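Local coordinates for protein mevalonate kinase, putative (Leishmania major, PDB 2HFS) that probably catalyses the ATP-dependent phosphorylation of (R)-mevalonate to (R)-5-phosphomevalonate, the first step from mevalonate towards isopentenyl diphosphate, at residues Ala233-Gln238 with Leu242-Gln247; Leu248-His253 with Thr272-Gly277; Leu255-Asp260 with Glu265-Val270; Gly280-Gly285 with Ile291-Ala296; Ala304-Leu309 with Ile319-Val324. All coordinates share one frame; numbering follows the deposited sequence.

Contact 1: Ala233-Gln238 with Leu242-Gln247; sequences AREALQ and LQRLGQ
Arg244 and Leu245 lean on Ala233, Glu235, Ala236 and Leu237 to close a helical hairpin. The end of helix 216-239 runs back against the start of helix 242-258 at 160°, with the segment axes 8.5 Å apart at their closest. Arg244 is the side chain to follow. Its CB heads for the other helix, and CG, set anti to the backbone N (chi1 174°), passes the methyl of Ala236, with Arg244 CG and Ala236 CB 4.1 Å apart. The chain then bends at chi3 and lays the guanidinium beside the first turn of the partner segment. There Ala236 CB sits above one face, towards the rim, while Glu235 CB comes up at the edge. NH1 lies close to the amide of Ala236, but both are donors and no bond joins them. Of the two terminal nitrogens, Arg244 NH2 reaches Glu235 OE2 at 3.1 Å in a salt bridge. OE2 alone makes the bridge, and the carboxylate and guanidinium planes stand 82° apart, so the groups do not pair flat in a two-pronged way.

Below this polar rim the packing is purely apolar. Ala236 CB rests 4.2 Å from Leu245 CB, at the residue pair where the two backbones come nearest. The side chain of Leu245 spreads its two methyls over the partner helix, and Phe25 of strand 17-25 also touches it, which ties the hairpin to the N-terminal sheet. One methyl, Leu245 CD1, is 4.2 Å from Ala233 CB, and the other, CD2, meets Leu237 CD2 at 3.9 Å.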
# COMPACT_ATOMS: atom_id res chain seq x y z
N ALA A 233 7.11 18.99 -0.16
CA ALA A 233 6.34 18.04 -0.99
C ALA A 233 4.85 18.40 -1.04
O ALA A 233 4.22 18.38 -2.11
CB ALA A 233 6.54 16.62 -0.50
N ARG A 234 4.30 18.75 0.11
CA ARG A 234 2.93 19.23 0.19
C ARG A 234 2.72 20.46 -0.71
O ARG A 234 1.74 20.55 -1.46
CB ARG A 234 2.56 19.53 1.64
CG ARG A 234 2.54 18.28 2.52
CD ARG A 234 1.96 18.48 3.93
NE ARG A 234 0.60 19.03 3.90
CZ ARG A 234 -0.06 19.47 4.97
NH1 ARG A 234 0.50 19.42 6.17
NH2 ARG A 234 -1.29 19.95 4.84
N GLU A 235 3.68 21.38 -0.66
CA GLU A 235 3.66 22.56 -1.52
C GLU A 235 3.60 22.13 -2.97
O GLU A 235 2.62 22.43 -3.66
CB GLU A 235 4.92 23.40 -1.30
CG GLU A 235 4.85 24.38 -0.16
CD GLU A 235 5.75 25.56 -0.39
OE1 GLU A 235 5.23 26.69 -0.42
OE2 GLU A 235 6.98 25.37 -0.53
N ALA A 236 4.64 21.42 -3.42
CA ALA A 236 4.73 20.93 -4.79
C ALA A 236 3.41 20.33 -5.31
O ALA A 236 3.04 20.57 -6.47
CB ALA A 236 5.87 19.92 -4.92
N LEU A 237 2.72 19.58 -4.46
CA LEU A 237 1.44 18.93 -4.82
C LEU A 237 0.30 19.93 -5.03
O LEU A 237 -0.44 19.84 -6.01
CB LEU A 237 1.03 17.89 -3.77
CG LEU A 237 1.76 16.55 -3.67
CD1 LEU A 237 1.29 15.80 -2.42
CD2 LEU A 237 1.54 15.70 -4.92
N GLN A 238 0.18 20.89 -4.11
CA GLN A 238 -0.85 21.93 -4.18
C GLN A 238 -0.64 22.81 -5.42
O GLN A 238 -1.60 23.28 -6.02
CB GLN A 238 -0.84 22.79 -2.91
CG GLN A 238 -2.10 23.62 -2.71
N LEU A 242 5.30 18.70 -10.55
CA LEU A 242 5.79 17.31 -10.51
C LEU A 242 7.31 17.16 -10.58
O LEU A 242 7.87 16.25 -9.97
CB LEU A 242 5.10 16.45 -11.57
CG LEU A 242 3.58 16.24 -11.39
CD1 LEU A 242 3.06 15.18 -12.35
CD2 LEU A 242 3.19 15.91 -9.95
N GLN A 243 7.99 18.05 -11.31
CA GLN A 243 9.45 18.01 -11.34
C GLN A 243 10.03 18.20 -9.94
O GLN A 243 10.95 17.49 -9.53
CB GLN A 243 9.99 19.05 -12.31
CG GLN A 243 11.47 18.95 -12.58
CD GLN A 243 11.96 20.07 -13.48
OE1 GLN A 243 11.48 20.21 -14.61
NE2 GLN A 243 12.89 20.88 -12.97
N ARG A 244 9.48 19.15 -9.20
CA ARG A 244 9.95 19.43 -7.86
C ARG A 244 9.56 18.29 -6.92
O ARG A 244 10.34 17.90 -6.04
CB ARG A 244 9.35 20.72 -7.34
CG ARG A 244 9.69 20.97 -5.89
CD ARG A 244 9.64 22.42 -5.47
NE ARG A 244 9.26 22.54 -4.06
CZ ARG A 244 8.07 22.97 -3.65
NH1 ARG A 244 7.12 23.34 -4.52
NH2 ARG A 244 7.82 23.05 -2.36
N LEU A 245 8.35 17.77 -7.11
CA LEU A 245 7.92 16.63 -6.33
C LEU A 245 8.93 15.49 -6.48
O LEU A 245 9.30 14.86 -5.49
CB LEU A 245 6.52 16.17 -6.74
CG LEU A 245 5.95 15.07 -5.83
CD1 LEU A 245 5.54 15.61 -4.47
CD2 LEU A 245 4.78 14.33 -6.49
N GLY A 246 9.40 15.27 -7.70
CA GLY A 246 10.37 14.22 -7.99
C GLY A 246 11.71 14.42 -7.32
O GLY A 246 12.27 13.51 -6.70
N GLN A 247 12.25 15.64 -7.44
CA GLN A 247 13.47 16.01 -6.74
C GLN A 247 13.40 15.75 -5.22
O GLN A 247 14.38 15.29 -4.62
CB GLN A 247 13.84 17.46 -7.05
CG GLN A 247 15.25 17.86 -6.55
CD GLN A 247 16.29 16.74 -6.65
OE1 GLN A 247 16.50 16.14 -7.73
NE2 GLN A 247 16.96 16.46 -5.52

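Contact 2: Leu248-His253 with Thr272-Gly277; sequences LMNANH and TCRTYG
Arg274 and Asn250 reach for each other from two helices whose backbones stay well apart, the nearest CA atoms, those of Asn250 and Arg274, being 9.1 Å from one another. The two side chains overlap lengthwise, each heading for the other's backbone, and the amide and guanidinium planes are turned 80° apart. Arg274 manages the span because its chain is extended from CG to NE, which brings the edge of the guanidinium up to the amide oxygen. Arg274 NE lies 2.8 Å from Asn250 OD1, but with an N-H...O angle of only 138° the bond is weak. The second one, from Arg274 NH2 to Asn250 OD1 at 3.4 Å, is weaker still.

Both groups have sounder partners in strand 280-284: Asn250 OD1 also accepts the amide of Ala281, and Arg274 NH2 donates to the carbonyl of that same residue. The amide oxygen is thus approached by three N-H groups, and the bond from Ala281 N probably helps to set where it sits.

His253 adds the third side. Its ring crosses the guanidinium at 67° between planes, with His253 CD2 3.8 Å from Arg274 NH2. ND1 receives the amide of Leu283, while NE2 is hydrogen-bonded to Glu267.

Just past Arg274 the helix closes in a Schellman motif, with Gly277 at positive phi and its N bonded to Arg274 O at 3.0 Å. The chain then turns into strand 280-284. Asn250, His253 and Arg274 therefore form a polar seam where helix 242-258, the end of helix 264-275 and the outermost strand of the C-terminal sheet come together.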
# COMPACT_ATOMS: atom_id res chain seq x y z
N LEU A 248 12.24 16.02 -4.62
CA LEU A 248 12.01 15.82 -3.19
C LEU A 248 11.98 14.33 -2.82
O LEU A 248 12.52 13.93 -1.79
CB LEU A 248 10.70 16.51 -2.75
CG LEU A 248 10.74 18.05 -2.73
CD1 LEU A 248 9.37 18.63 -2.94
CD2 LEU A 248 11.37 18.59 -1.43
N MSE A 249 11.36 13.52 -3.68
CA MSE A 249 11.42 12.07 -3.53
C MSE A 249 12.87 11.59 -3.52
O MSE A 249 13.25 10.76 -2.70
CB MSE A 249 10.63 11.37 -4.66
CG MSE A 249 9.11 11.41 -4.47
SE MSE A 249 8.27 10.89 -6.11
CE MSE A 249 8.62 8.97 -6.05
N ASN A 250 13.70 12.12 -4.41
CA ASN A 250 15.14 11.78 -4.42
C ASN A 250 15.80 12.15 -3.10
O ASN A 250 16.62 11.39 -2.54
CB ASN A 250 15.84 12.49 -5.58
CG ASN A 250 15.49 11.89 -6.92
OD1 ASN A 250 15.01 10.76 -6.98
ND2 ASN A 250 15.76 12.62 -8.00
N ALA A 251 15.44 13.32 -2.59
CA ALA A 251 15.99 13.82 -1.34
C ALA A 251 15.56 12.90 -0.21
O ALA A 251 16.36 12.61 0.69
CB ALA A 251 15.52 15.24 -1.08
N ASN A 252 14.30 12.47 -0.25
CA ASN A 252 13.78 11.55 0.74
C ASN A 252 14.51 10.22 0.71
O ASN A 252 14.88 9.70 1.76
CB ASN A 252 12.26 11.32 0.55
CG ASN A 252 11.56 10.76 1.83
OD1 ASN A 252 10.33 10.67 1.85
ND2 ASN A 252 12.33 10.40 2.86
N HIS A 253 14.71 9.65 -0.48
CA HIS A 253 15.49 8.42 -0.59
C HIS A 253 16.86 8.60 0.05
O HIS A 253 17.33 7.76 0.81
CB HIS A 253 15.69 8.02 -2.05
CG HIS A 253 16.44 6.74 -2.22
ND1 HIS A 253 15.85 5.51 -2.03
CD2 HIS A 253 17.74 6.50 -2.50
CE1 HIS A 253 16.75 4.56 -2.22
NE2 HIS A 253 17.90 5.13 -2.52
N THR A 272 18.84 3.32 -12.01
CA THR A 272 18.34 3.09 -13.38
C THR A 272 17.09 3.91 -13.71
O THR A 272 16.96 4.41 -14.83
CB THR A 272 18.15 1.58 -13.65
OG1 THR A 272 19.43 0.95 -13.66
CG2 THR A 272 17.67 1.32 -15.09
N CYS A 273 16.18 4.05 -12.74
CA CYS A 273 15.00 4.89 -12.93
C CYS A 273 15.39 6.35 -13.23
O CYS A 273 14.88 6.95 -14.18
CB CYS A 273 14.07 4.81 -11.70
SG CYS A 273 13.25 3.21 -11.45
N ARG A 274 16.31 6.91 -12.44
CA ARG A 274 16.78 8.28 -12.67
C ARG A 274 17.46 8.45 -14.04
O ARG A 274 17.19 9.41 -14.75
CB ARG A 274 17.71 8.75 -11.56
CG ARG A 274 17.02 8.71 -10.20
CD ARG A 274 17.78 9.37 -9.09
NE ARG A 274 17.12 9.11 -7.83
CZ ARG A 274 17.71 8.58 -6.75
NH1 ARG A 274 19.01 8.26 -6.75
NH2 ARG A 274 16.99 8.39 -5.67
N THR A 275 18.32 7.50 -14.37
CA THR A 275 19.01 7.42 -15.66
C THR A 275 18.06 7.50 -16.84
O THR A 275 18.34 8.21 -17.83
CB THR A 275 19.84 6.11 -15.73
OG1 THR A 275 20.93 6.19 -14.80
CG2 THR A 275 20.52 5.97 -17.10
N TYR A 276 16.91 6.82 -16.74
CA TYR A 276 15.94 6.80 -17.81
C TYR A 276 14.87 7.88 -17.71
O TYR A 276 13.84 7.84 -18.39
CB TYR A 276 15.36 5.39 -18.00
CG TYR A 276 16.35 4.51 -18.72
CD1 TYR A 276 16.33 4.41 -20.12
CD2 TYR A 276 17.35 3.83 -18.02
CE1 TYR A 276 17.28 3.62 -20.80
CE2 TYR A 276 18.30 3.04 -18.68
CZ TYR A 276 18.25 2.94 -20.08
OH TYR A 276 19.19 2.16 -20.74
N GLY A 277 15.16 8.88 -16.88
CA GLY A 277 14.40 10.12 -16.85
C GLY A 277 13.29 10.20 -15.83
O GLY A 277 12.42 11.08 -15.94

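Contact 3: Leu255-Asp260 with Glu265-Val270; sequences LCRQID and ELESIV
Arg257 and Glu267 carry the whole of this contact, a surface bridge between two successive helices of the GHMP kinase C-terminal region, 242-258 and 264-275, across their short connection. Along the first segment, Leu255 and Cys256 face inward, Leu255 packing on helix 216-239 and Cys256 on Leu283. Arg257 comes next and points at the other helix. Its chain is bent at chi3 (63°), which lifts the guanidinium over the carboxylate of Glu267 and leaves CD low beside it. Glu267, bent in turn at chi2 (-56°), offers its two oxygens to different parts of the arginine. Glu267 OE1 sits 3.1 Å above the guanidinium plane, towards its rim and 3.3 Å from Arg257 NE. Glu267 OE2 lies 3.3 Å from the aliphatic Arg257 CD. Further on, Asp260 takes positive phi as the C-prime residue of a Schellman motif that ends the helix, its N bonded to Arg257 O at 3.1 Å.

The two planes are stacked, only 30° apart, and no N-H points at OE1, so the bridge is one of charge alone. The directed bonds of Glu267 are made by OE2, which accepts from Ser262 in that connection, besides its bond to His253. Those bonds probably settle where the carboxylate lies, and the exposed Arg257 then adds a positive charge over it, which would be expected to help keep it ionised.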
# COMPACT_ATOMS: atom_id res chain seq x y z
N LEU A 255 17.79 10.52 2.49
CA LEU A 255 17.61 10.42 3.95
C LEU A 255 17.38 8.98 4.46
O LEU A 255 17.84 8.61 5.54
CB LEU A 255 16.47 11.34 4.41
CG LEU A 255 16.85 12.82 4.39
CD1 LEU A 255 15.62 13.67 4.59
CD2 LEU A 255 17.92 13.15 5.43
N CYS A 256 16.65 8.19 3.67
CA CYS A 256 16.40 6.77 3.98
C CYS A 256 17.68 5.97 3.94
O CYS A 256 17.88 5.10 4.77
CB CYS A 256 15.39 6.18 3.00
SG CYS A 256 13.74 6.83 3.33
N ARG A 257 18.55 6.27 2.98
CA ARG A 257 19.87 5.65 2.95
C ARG A 257 20.64 5.96 4.24
O ARG A 257 21.36 5.10 4.73
CB ARG A 257 20.70 6.14 1.76
CG ARG A 257 20.15 5.83 0.38
CD ARG A 257 21.16 6.15 -0.71
NE ARG A 257 22.37 5.31 -0.59
CZ ARG A 257 23.45 5.45 -1.35
NH1 ARG A 257 23.48 6.40 -2.28
NH2 ARG A 257 24.50 4.66 -1.16
N GLN A 258 20.46 7.16 4.79
CA GLN A 258 21.21 7.62 5.96
C GLN A 258 20.71 7.03 7.27
O GLN A 258 21.41 7.10 8.28
CB GLN A 258 21.24 9.15 6.03
CG GLN A 258 21.85 9.80 4.79
CD GLN A 258 22.04 11.29 4.91
OE1 GLN A 258 22.67 11.78 5.86
NE2 GLN A 258 21.56 12.03 3.93
N ILE A 259 19.50 6.46 7.27
CA ILE A 259 19.03 5.70 8.44
C ILE A 259 19.19 4.20 8.20
O ILE A 259 18.61 3.37 8.91
CB ILE A 259 17.58 6.07 8.84
CG1 ILE A 259 16.60 5.84 7.69
CG2 ILE A 259 17.52 7.49 9.38
CD1 ILE A 259 15.16 5.63 8.15
N ASP A 260 19.97 3.89 7.17
CA ASP A 260 20.35 2.52 6.82
C ASP A 260 19.15 1.61 6.53
O ASP A 260 19.10 0.47 7.03
CB ASP A 260 21.21 1.95 7.96
CG ASP A 260 21.82 0.61 7.63
OD1 ASP A 260 22.19 0.39 6.46
OD2 ASP A 260 21.96 -0.29 8.50
N GLU A 265 20.11 -3.74 -3.98
CA GLU A 265 19.06 -3.97 -4.97
C GLU A 265 18.20 -2.72 -5.16
O GLU A 265 17.90 -2.34 -6.29
CB GLU A 265 18.20 -5.18 -4.59
CG GLU A 265 18.93 -6.51 -4.64
CD GLU A 265 19.69 -6.82 -3.36
OE1 GLU A 265 19.59 -6.03 -2.40
OE2 GLU A 265 20.36 -7.87 -3.31
N LEU A 266 17.83 -2.09 -4.07
CA LEU A 266 17.10 -0.84 -4.15
C LEU A 266 17.92 0.25 -4.82
O LEU A 266 17.41 1.00 -5.64
CB LEU A 266 16.62 -0.40 -2.76
CG LEU A 266 15.44 -1.20 -2.20
CD1 LEU A 266 15.22 -0.85 -0.74
CD2 LEU A 266 14.17 -0.96 -3.02
N GLU A 267 19.19 0.37 -4.44
CA GLU A 267 20.04 1.40 -5.05
C GLU A 267 20.14 1.22 -6.58
O GLU A 267 20.03 2.18 -7.34
CB GLU A 267 21.42 1.39 -4.38
CG GLU A 267 21.38 1.88 -2.94
CD GLU A 267 20.78 3.28 -2.82
OE1 GLU A 267 21.24 4.21 -3.54
OE2 GLU A 267 19.85 3.44 -2.00
N SER A 268 20.30 -0.02 -7.02
CA SER A 268 20.40 -0.33 -8.45
C SER A 268 19.16 0.12 -9.23
O SER A 268 19.25 0.79 -10.27
CB SER A 268 20.66 -1.83 -8.65
OG SER A 268 20.61 -2.17 -10.02
N ILE A 269 18.00 -0.20 -8.67
CA ILE A 269 16.72 0.20 -9.24
C ILE A 269 16.59 1.73 -9.33
O ILE A 269 16.35 2.26 -10.42
CB ILE A 269 15.55 -0.42 -8.42
CG1 ILE A 269 15.61 -1.95 -8.45
CG2 ILE A 269 14.18 0.04 -8.94
CD1 ILE A 269 14.66 -2.64 -7.45
N VAL A 270 16.78 2.42 -8.21
CA VAL A 270 16.60 3.88 -8.23
C VAL A 270 17.58 4.59 -9.20
O VAL A 270 17.18 5.54 -9.88
CB VAL A 270 16.54 4.54 -6.83
CG1 VAL A 270 15.38 3.94 -6.00
CG2 VAL A 270 17.86 4.48 -6.09

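Contact 4: Gly280-Gly285 with Ile291-Ala296; sequences GAKLSG and IAVALA
Lys282, paired with Val293 across a beta hairpin, ends in an NZ gripped by three oxygens. Lys282 NZ donates to Leu283 O at 3.0 Å, meets Glu27 in a salt bridge and bonds to Leu24 O. The chain is folded at chi3 and chi4, which turns NZ back over its own strand. Nearer the backbone, Lys282 CG lies 4.0 Å from Val293 CG1, the two side chains running side by side.

Main-chain bonds knit the hairpin. Leu295 N to Gly280 O is the shortest at 2.8 Å, and Ser284 N bonds to Ile291 O. Lys282 and Val293 form a hydrogen-bonded antiparallel pair: Lys282 N reaches Val293 O at 3.0 Å, and Val293 N returns to Lys282 O at 2.9 Å. Ala281 and Ala294 make a non-hydrogen-bonded pair, their CB atoms 4.0 Å apart. Towards the turn a water bridges the strands, giving a proton to Ser284 O at 2.7 Å and accepting a longer bond from Ile291 N. Ser284 OG lies 3.7 Å from Ile291 CD1 while bonding to the amide of Ile23.

The sequence from Lys282 to Gly285 opens what appears to be the third conserved GHMP kinase motif, which lies at the active site in relatives. Helix 264-275 packs on the Ala281 and Ala294 face through Cys273. Met249 of helix 242-258 covers Lys282 and Val293, and strand 188-194 continues the sheet beyond strand 291-296.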
# COMPACT_ATOMS: atom_id res chain seq x y z
N GLY A 280 11.63 11.46 -10.10
CA GLY A 280 12.20 11.07 -8.80
C GLY A 280 12.04 9.58 -8.62
O GLY A 280 11.19 8.97 -9.27
N ALA A 281 12.81 8.99 -7.71
CA ALA A 281 12.71 7.55 -7.46
C ALA A 281 13.29 7.26 -6.09
O ALA A 281 14.29 7.85 -5.68
CB ALA A 281 13.46 6.78 -8.52
N LYS A 282 12.68 6.32 -5.38
CA LYS A 282 13.09 6.06 -4.01
C LYS A 282 12.51 4.74 -3.57
O LYS A 282 11.52 4.26 -4.14
CB LYS A 282 12.60 7.17 -3.06
CG LYS A 282 11.06 7.38 -3.08
CD LYS A 282 10.62 8.49 -2.13
CE LYS A 282 10.67 8.08 -0.64
NZ LYS A 282 9.57 7.13 -0.29
N LEU A 283 13.10 4.17 -2.53
CA LEU A 283 12.49 3.02 -1.88
C LEU A 283 11.13 3.43 -1.34
O LEU A 283 10.91 4.60 -1.04
CB LEU A 283 13.35 2.49 -0.75
CG LEU A 283 13.63 3.28 0.53
CD1 LEU A 283 12.53 3.22 1.63
CD2 LEU A 283 14.96 2.70 1.08
N SER A 284 10.22 2.48 -1.22
CA SER A 284 8.88 2.77 -0.71
C SER A 284 8.53 1.77 0.38
O SER A 284 8.43 0.58 0.10
CB SER A 284 7.84 2.68 -1.84
OG SER A 284 6.54 2.90 -1.32
N GLY A 285 8.35 2.26 1.60
CA GLY A 285 7.91 1.40 2.69
C GLY A 285 9.06 0.98 3.57
O GLY A 285 9.91 1.79 3.91
N ILE A 291 9.71 -2.84 -2.27
CA ILE A 291 9.47 -2.08 -3.50
C ILE A 291 10.16 -0.72 -3.50
O ILE A 291 10.47 -0.13 -2.43
CB ILE A 291 7.93 -1.86 -3.78
CG1 ILE A 291 7.21 -1.19 -2.59
CG2 ILE A 291 7.26 -3.17 -4.18
CD1 ILE A 291 5.97 -0.36 -3.01
N ALA A 292 10.39 -0.23 -4.73
CA ALA A 292 10.75 1.15 -4.98
C ALA A 292 9.68 1.74 -5.88
O ALA A 292 8.93 1.01 -6.52
CB ALA A 292 12.11 1.26 -5.66
N VAL A 293 9.62 3.07 -5.90
CA VAL A 293 8.65 3.80 -6.70
C VAL A 293 9.37 4.90 -7.48
O VAL A 293 10.24 5.58 -6.94
CB VAL A 293 7.51 4.38 -5.83
CG1 VAL A 293 8.04 5.31 -4.70
CG2 VAL A 293 6.53 5.10 -6.68
N ALA A 294 9.02 5.04 -8.76
CA ALA A 294 9.57 6.12 -9.59
C ALA A 294 8.41 6.96 -10.09
O ALA A 294 7.32 6.42 -10.36
CB ALA A 294 10.35 5.53 -10.76
N LEU A 295 8.62 8.27 -10.19
CA LEU A 295 7.61 9.17 -10.79
C LEU A 295 8.00 9.52 -12.22
O LEU A 295 9.11 9.99 -12.46
CB LEU A 295 7.46 10.45 -9.97
CG LEU A 295 6.48 11.51 -10.47
CD1 LEU A 295 4.99 11.06 -10.36
CD2 LEU A 295 6.69 12.80 -9.71
N ALA A 296 7.08 9.31 -13.15
CA ALA A 296 7.31 9.63 -14.56
C ALA A 296 6.55 10.91 -14.91
O ALA A 296 5.55 11.23 -14.27
CB ALA A 296 6.85 8.47 -15.46
O HOH W 1 8.47 -2.02 0.64

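Contact 5: Ala304-Leu309 with Ile319-Val324; sequences AIVKGL and IWRYTV
Val306 and Leu309, one turn apart on helix 299-312, close over Ile319 and Arg321 of the edge strand 318-324, whose segment runs almost exactly antiparallel to that of the helix (173°).

The apolar contacts centre on Ile319, which splits its two branches between the helix residues. Ile319 CG2, anti to the backbone N, meets Val306 CG1 at 3.9 Å. The longer branch swings the other way, and Ile319 CD1 comes to 3.7 Å from Leu309 CB. Val306 and Ile319 interleave alongside rather than meet end on. Strand 188-194 takes part too, Leu309 touching Val193 and Ile319 touching Val191.

The second kind of contact is a charged plane laid on a branched aliphatic group. Arg321, extended from CG to NE, reaches across from the strand to the helix and presents a guanidinium face to Val306. The CG2 methyl of Val306 stands 3.8 Å above the plane, over its centre, and Val306 CB is 3.7 Å from Arg321 NH2. This is packing without directed bonds; the polar end is anchored elsewhere, by a salt bridge from NH1 to Asp303 on the same helix.

Strands 291-296 and 318-324 run parallel with strand 188-194 between them, and helix 299-312 links them across one face of the sheet. That is a beta-alpha-beta crossover, the second half of the ferredoxin-like fold in GHMP kinase C-terminal domains.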
# COMPACT_ATOMS: atom_id res chain seq x y z
N ALA A 304 9.79 4.46 -21.37
CA ALA A 304 11.25 4.53 -21.42
C ALA A 304 11.86 3.98 -20.13
O ALA A 304 12.85 3.24 -20.17
CB ALA A 304 11.72 5.97 -21.67
N ILE A 305 11.27 4.32 -18.99
CA ILE A 305 11.77 3.80 -17.71
C ILE A 305 11.59 2.28 -17.62
O ILE A 305 12.52 1.58 -17.22
CB ILE A 305 11.13 4.53 -16.51
CG1 ILE A 305 11.41 6.03 -16.60
CG2 ILE A 305 11.63 3.91 -15.19
CD1 ILE A 305 10.41 6.89 -15.89
N VAL A 306 10.41 1.76 -17.97
CA VAL A 306 10.21 0.31 -17.96
C VAL A 306 11.16 -0.41 -18.92
O VAL A 306 11.75 -1.43 -18.55
CB VAL A 306 8.75 -0.07 -18.26
CG1 VAL A 306 8.58 -1.58 -18.17
CG2 VAL A 306 7.83 0.62 -17.27
N LYS A 307 11.32 0.12 -20.14
CA LYS A 307 12.31 -0.40 -21.09
C LYS A 307 13.72 -0.42 -20.51
O LYS A 307 14.44 -1.40 -20.65
CB LYS A 307 12.32 0.43 -22.37
CG LYS A 307 11.40 -0.09 -23.47
CD LYS A 307 11.96 0.18 -24.88
CE LYS A 307 11.73 1.62 -25.36
NZ LYS A 307 11.86 1.75 -26.84
N GLY A 308 14.10 0.68 -19.84
CA GLY A 308 15.47 0.83 -19.32
C GLY A 308 15.76 -0.09 -18.14
O GLY A 308 16.85 -0.64 -18.01
N LEU A 309 14.77 -0.26 -17.27
CA LEU A 309 14.89 -1.22 -16.18
C LEU A 309 15.09 -2.65 -16.71
O LEU A 309 15.91 -3.42 -16.19
CB LEU A 309 13.67 -1.14 -15.26
CG LEU A 309 13.57 0.12 -14.37
CD1 LEU A 309 12.16 0.20 -13.82
CD2 LEU A 309 14.62 0.14 -13.23
N ILE A 319 8.21 -5.40 -12.51
CA ILE A 319 7.98 -4.01 -12.89
C ILE A 319 6.52 -3.80 -13.20
O ILE A 319 5.93 -4.53 -14.01
CB ILE A 319 8.88 -3.57 -14.09
CG1 ILE A 319 10.35 -3.91 -13.83
CG2 ILE A 319 8.69 -2.06 -14.35
CD1 ILE A 319 11.26 -3.96 -15.11
N TRP A 320 5.94 -2.79 -12.57
CA TRP A 320 4.53 -2.51 -12.70
C TRP A 320 4.33 -1.05 -13.08
O TRP A 320 5.09 -0.17 -12.65
CB TRP A 320 3.80 -2.84 -11.39
CG TRP A 320 4.04 -4.25 -10.92
CD1 TRP A 320 3.74 -5.42 -11.60
CD2 TRP A 320 4.64 -4.65 -9.68
NE1 TRP A 320 4.11 -6.51 -10.84
CE2 TRP A 320 4.68 -6.07 -9.66
CE3 TRP A 320 5.17 -3.96 -8.58
CZ2 TRP A 320 5.19 -6.80 -8.59
CZ3 TRP A 320 5.69 -4.68 -7.51
CH2 TRP A 320 5.70 -6.09 -7.52
N ARG A 321 3.32 -0.79 -13.91
CA ARG A 321 2.89 0.57 -14.20
C ARG A 321 1.65 0.79 -13.37
O ARG A 321 0.62 0.17 -13.61
CB ARG A 321 2.55 0.75 -15.67
CG ARG A 321 3.68 0.41 -16.61
CD ARG A 321 3.27 0.41 -18.07
NE ARG A 321 4.25 -0.28 -18.91
CZ ARG A 321 5.01 0.33 -19.81
NH1 ARG A 321 4.91 1.64 -19.98
NH2 ARG A 321 5.88 -0.37 -20.54
N TYR A 322 1.75 1.67 -12.39
CA TYR A 322 0.62 1.97 -11.54
C TYR A 322 0.33 3.47 -11.66
O TYR A 322 1.19 4.23 -12.10
CB TYR A 322 0.91 1.57 -10.09
CG TYR A 322 0.89 0.06 -9.82
CD1 TYR A 322 1.65 -0.50 -8.78
CD2 TYR A 322 0.10 -0.80 -10.59
CE1 TYR A 322 1.62 -1.90 -8.51
CE2 TYR A 322 0.07 -2.18 -10.34
CZ TYR A 322 0.82 -2.72 -9.29
OH TYR A 322 0.78 -4.08 -9.03
N THR A 323 -0.87 3.89 -11.30
CA THR A 323 -1.21 5.33 -11.35
C THR A 323 -1.96 5.79 -10.11
O THR A 323 -2.67 5.03 -9.45
CB THR A 323 -2.05 5.71 -12.60
OG1 THR A 323 -3.32 5.05 -12.53
CG2 THR A 323 -1.43 5.22 -13.91
N VAL A 324 -1.80 7.08 -9.81
CA VAL A 324 -2.62 7.73 -8.83
C VAL A 324 -3.55 8.71 -9.53
O VAL A 324 -3.13 9.53 -10.36
CB VAL A 324 -1.80 8.46 -7.77
CG1 VAL A 324 -2.72 9.06 -6.72
CG2 VAL A 324 -0.79 7.50 -7.14

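Overall arrangement
Contact 4 is wholly buried and made chiefly of main-chain bonds, while contact 3 is a surface pairing of charges; contact 1 is also largely buried, with a charged pair at its margin; contacts 2 and 5 are partly buried. Helix 242-258 runs through contacts 1, 2 and 3, and its character changes, from leucine and alanine packing edged by a salt bridge, through weak amide-guanidinium bonds, to a bridge of charge alone. Contacts 2 and 3 share helix 264-275 as well. Contact 2 is bonded directly to the hairpin of contact 4, and Leu245 of contact 1 reaches Leu295 there. Contact 5 belongs to the other edge of the same sheet, yet Tyr276 packs against its helix.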